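Local coordinates for protein sulfate adenylyltransferase (Allochromatium vinosum, PDB 4DNX) that catalyses the transfer of the adenylyl group of ATP to sulfate, yielding adenosine 5'-phosphosulfate and diphosphate, at residues F292-D297 with D309-F314. Numbering follows the deposited sequence.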
ATOM      1  N   PHE A 292       1.660  22.968  -3.286  1.00 12.88           N
ATOM      2  CA  PHE A 292       2.780  22.373  -2.600  1.00 12.42           C
ATOM      3  C   PHE A 292       3.404  23.412  -1.687  1.00 13.03           C
ATOM      4  O   PHE A 292       3.678  24.528  -2.131  1.00 13.69           O
ATOM      5  CB  PHE A 292       3.838  21.901  -3.628  1.00 13.71           C
ATOM      6  CG  PHE A 292       5.104  21.367  -2.998  1.00 14.76           C
ATOM      7  CD1 PHE A 292       5.057  20.470  -1.947  1.00 14.72           C
ATOM      8  CD2 PHE A 292       6.345  21.726  -3.525  1.00 16.36           C
ATOM      9  CE1 PHE A 292       6.251  19.948  -1.360  1.00 15.74           C
ATOM     10  CE2 PHE A 292       7.516  21.234  -2.969  1.00 16.18           C
ATOM     11  CZ  PHE A 292       7.479  20.344  -1.895  1.00 15.38           C
ATOM     12  N   ILE A 293       3.591  23.063  -0.418  1.00 12.86           N
ATOM     13  CA  ILE A 293       4.132  24.022   0.569  1.00 13.41           C
ATOM     14  C   ILE A 293       5.672  24.010   0.480  1.00 13.95           C
ATOM     15  O   ILE A 293       6.315  22.949   0.635  1.00 13.57           O
ATOM     16  CB  ILE A 293       3.744  23.609   1.989  1.00 13.83           C
ATOM     17  CG1 ILE A 293       2.243  23.777   2.201  1.00 14.18           C
ATOM     18  CG2 ILE A 293       4.506  24.451   3.080  1.00 15.19           C
ATOM     19  CD1 ILE A 293       1.740  23.206   3.538  1.00 14.20           C
ATOM     20  N   ILE A 294       6.241  25.196   0.312  1.00 14.03           N
ATOM     21  CA  ILE A 294       7.712  25.395   0.309  1.00 14.52           C
ATOM     22  C   ILE A 294       7.986  26.528   1.296  1.00 15.24           C
ATOM     23  O   ILE A 294       7.543  27.644   1.102  1.00 15.69           O
ATOM     24  CB  ILE A 294       8.216  25.807  -1.106  1.00 15.81           C
ATOM     25  CG1 ILE A 294       7.897  24.686  -2.105  1.00 15.34           C
ATOM     26  CG2 ILE A 294       9.773  26.215  -1.110  1.00 16.30           C
ATOM     27  CD1 ILE A 294       8.531  24.832  -3.475  1.00 16.54           C
ATOM     28  N   GLY A 295       8.709  26.205   2.354  1.00 15.30           N
ATOM     29  CA  GLY A 295       9.133  27.185   3.364  1.00 16.97           C
ATOM     30  C   GLY A 295      10.562  27.684   3.193  1.00 18.50           C
ATOM     31  O   GLY A 295      11.138  27.583   2.111  1.00 21.01           O
ATOM     32  N   ARG A 296      11.153  28.192   4.272  1.00 18.78           N
ATOM     33  CA  ARG A 296      12.530  28.702   4.266  1.00 20.47           C
ATOM     34  C   ARG A 296      13.525  27.565   4.145  1.00 20.49           C
ATOM     35  O   ARG A 296      13.353  26.514   4.790  1.00 18.71           O
ATOM     36  CB  ARG A 296      12.748  29.440   5.582  1.00 24.45           C
ATOM     37  CG  ARG A 296      14.083  30.115   5.750  1.00 28.76           C
ATOM     38  CD  ARG A 296      14.147  30.782   7.126  1.00 31.88           C
ATOM     39  NE  ARG A 296      13.298  31.966   7.186  1.00 36.33           N
ATOM     40  CZ  ARG A 296      13.729  33.216   7.028  1.00 37.24           C
ATOM     41  NH1 ARG A 296      15.009  33.470   6.797  1.00 37.40           N
ATOM     42  NH2 ARG A 296      12.874  34.218   7.100  1.00 41.53           N
ATOM     43  N   ASP A 297      14.556  27.756   3.307  1.00 20.02           N
ATOM     44  CA  ASP A 297      15.628  26.780   3.146  1.00 21.74           C
ATOM     45  C   ASP A 297      15.169  25.406   2.713  1.00 20.29           C
ATOM     46  O   ASP A 297      15.744  24.390   3.075  1.00 20.00           O
ATOM     47  CB  ASP A 297      16.489  26.732   4.421  1.00 24.35           C
ATOM     48  CG  ASP A 297      17.285  28.032   4.626  1.00 28.75           C
ATOM     49  OD1 ASP A 297      17.158  28.680   5.706  1.00 32.15           O
ATOM     50  OD2 ASP A 297      18.038  28.424   3.683  1.00 30.79           O
ATOM     51  N   ASP A 309      15.289  31.144  -2.012  1.00 22.89           N
ATOM     52  CA  ASP A 309      15.640  30.755  -3.379  1.00 23.47           C
ATOM     53  C   ASP A 309      14.767  29.615  -3.915  1.00 21.19           C
ATOM     54  O   ASP A 309      14.451  29.575  -5.111  1.00 20.72           O
ATOM     55  CB  ASP A 309      17.145  30.406  -3.476  1.00 24.76           C
ATOM     56  CG  ASP A 309      18.066  31.637  -3.331  1.00 28.64           C
ATOM     57  OD1 ASP A 309      17.594  32.799  -3.185  1.00 30.28           O
ATOM     58  OD2 ASP A 309      19.310  31.460  -3.369  1.00 30.86           O
ATOM     59  N   ALA A 310      14.387  28.678  -3.048  1.00 19.30           N
ATOM     60  CA  ALA A 310      13.546  27.569  -3.492  1.00 18.71           C
ATOM     61  C   ALA A 310      12.110  28.010  -3.799  1.00 18.50           C
ATOM     62  O   ALA A 310      11.365  27.289  -4.480  1.00 18.38           O
ATOM     63  CB  ALA A 310      13.585  26.406  -2.485  1.00 17.71           C
ATOM     64  N   GLN A 311      11.707  29.170  -3.299  1.00 19.44           N
ATOM     65  CA  GLN A 311      10.433  29.732  -3.745  1.00 19.37           C
ATOM     66  C   GLN A 311      10.597  30.512  -5.058  1.00 20.49           C
ATOM     67  O   GLN A 311       9.812  30.340  -5.990  1.00 21.95           O
ATOM     68  CB  GLN A 311       9.859  30.657  -2.665  1.00 20.02           C
ATOM     69  CG  GLN A 311       9.642  29.954  -1.318  1.00 19.16           C
ATOM     70  CD  GLN A 311       9.115  30.936  -0.232  1.00 19.81           C
ATOM     71  OE1 GLN A 311       9.100  32.164  -0.409  1.00 20.70           O
ATOM     72  NE2 GLN A 311       8.673  30.376   0.882  1.00 20.53           N
ATOM     73  N   THR A 312      11.618  31.364  -5.135  1.00 21.72           N
ATOM     74  CA  THR A 312      11.751  32.288  -6.279  1.00 22.83           C
ATOM     75  C   THR A 312      12.233  31.605  -7.577  1.00 22.37           C
ATOM     76  O   THR A 312      12.092  32.171  -8.658  1.00 22.39           O
ATOM     77  CB  THR A 312      12.626  33.510  -5.958  1.00 24.48           C
ATOM     78  OG1 THR A 312      13.952  33.073  -5.617  1.00 25.01           O
ATOM     79  CG2 THR A 312      11.997  34.312  -4.802  1.00 24.31           C
ATOM     80  N   ILE A 313      12.787  30.399  -7.464  1.00 20.83           N
ATOM     81  CA  ILE A 313      13.237  29.685  -8.664  1.00 21.65           C
ATOM     82  C   ILE A 313      12.020  29.489  -9.601  1.00 21.84           C
ATOM     83  O   ILE A 313      12.163  29.420 -10.828  1.00 22.44           O
ATOM     84  CB  ILE A 313      13.877  28.317  -8.307  1.00 20.80           C
ATOM     85  CG1 ILE A 313      14.552  27.700  -9.545  1.00 21.12           C
ATOM     86  CG2 ILE A 313      12.867  27.329  -7.637  1.00 20.52           C
ATOM     87  CD1 ILE A 313      15.545  26.574  -9.203  1.00 21.33           C
ATOM     88  N   PHE A 314      10.815  29.446  -9.020  1.00 21.97           N
ATOM     89  CA  PHE A 314       9.607  29.242  -9.827  1.00 23.17           C
ATOM     90  C   PHE A 314       9.203  30.483 -10.640  1.00 28.41           C
ATOM     91  O   PHE A 314       8.461  30.349 -11.614  1.00 31.02           O
ATOM     92  CB  PHE A 314       8.426  28.746  -8.948  1.00 20.09           C
ATOM     93  CG  PHE A 314       8.614  27.353  -8.447  1.00 18.58           C
ATOM     94  CD1 PHE A 314       9.249  27.139  -7.234  1.00 17.24           C
ATOM     95  CD2 PHE A 314       8.202  26.239  -9.193  1.00 17.28           C
ATOM     96  CE1 PHE A 314       9.465  25.870  -6.752  1.00 15.79           C
ATOM     97  CE2 PHE A 314       8.417  24.936  -8.701  1.00 16.10           C
ATOM     98  CZ  PHE A 314       9.047  24.752  -7.487  1.00 16.34           C
TER
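In the Rossmann-like domain of ATP sulfurylase, the end of strand 291-294 packs against the start of helix 309-316 through Ile-294, whose side chain meets Ala-310, Gln-311 and Phe-314. The contact illustrates how a beta-alpha-beta unit lays a helix over its sheet by apolar packing, and here Ile-294 is the strand residue that makes the contact. Its two branches divide the work. With CG2 of Ile-294 anti to the backbone N and CG1 beside it (chi1 -62°), the branches part toward different helix residues. Ile-294 CG2 rests 3.7 Å from Gln-311 CG and 4.1 Å from Ala-310 CB. Ile-294 CD1 runs on to Phe-314, approaching CE1 of that ring obliquely at 3.6 Å. The carbonyl O of Ala-310 is also enclosed here, 3.9 Å from Ile-294 CG2, and this buried oxygen has no polar partner in the model.

The feature particular to this example is the polar half, added by Gln-311. Its chain goes straight on past CG (chi2 178°) and runs alongside Ile-294, the two pointing opposite ways, which brings Gln-311 NE2 to within 3.0 Å of Ile-294 O. The bond is bent, with an N-H...O angle of 145°, and the donor stands above the carbonyl plane. The same NE2 donates to Ala-330 O, so one amide nitrogen bridges the backbone just beyond strand 326-329 and the end of strand 291-294. Within the five-stranded parallel sheet, strand 291-294 lies between 195-200 and 326-329; Ile-327 of the latter touches both Ile-294 and Phe-314, while from helix 309-316 Asp-309 and Ile-313 touch Pro-274 of helix 274-287.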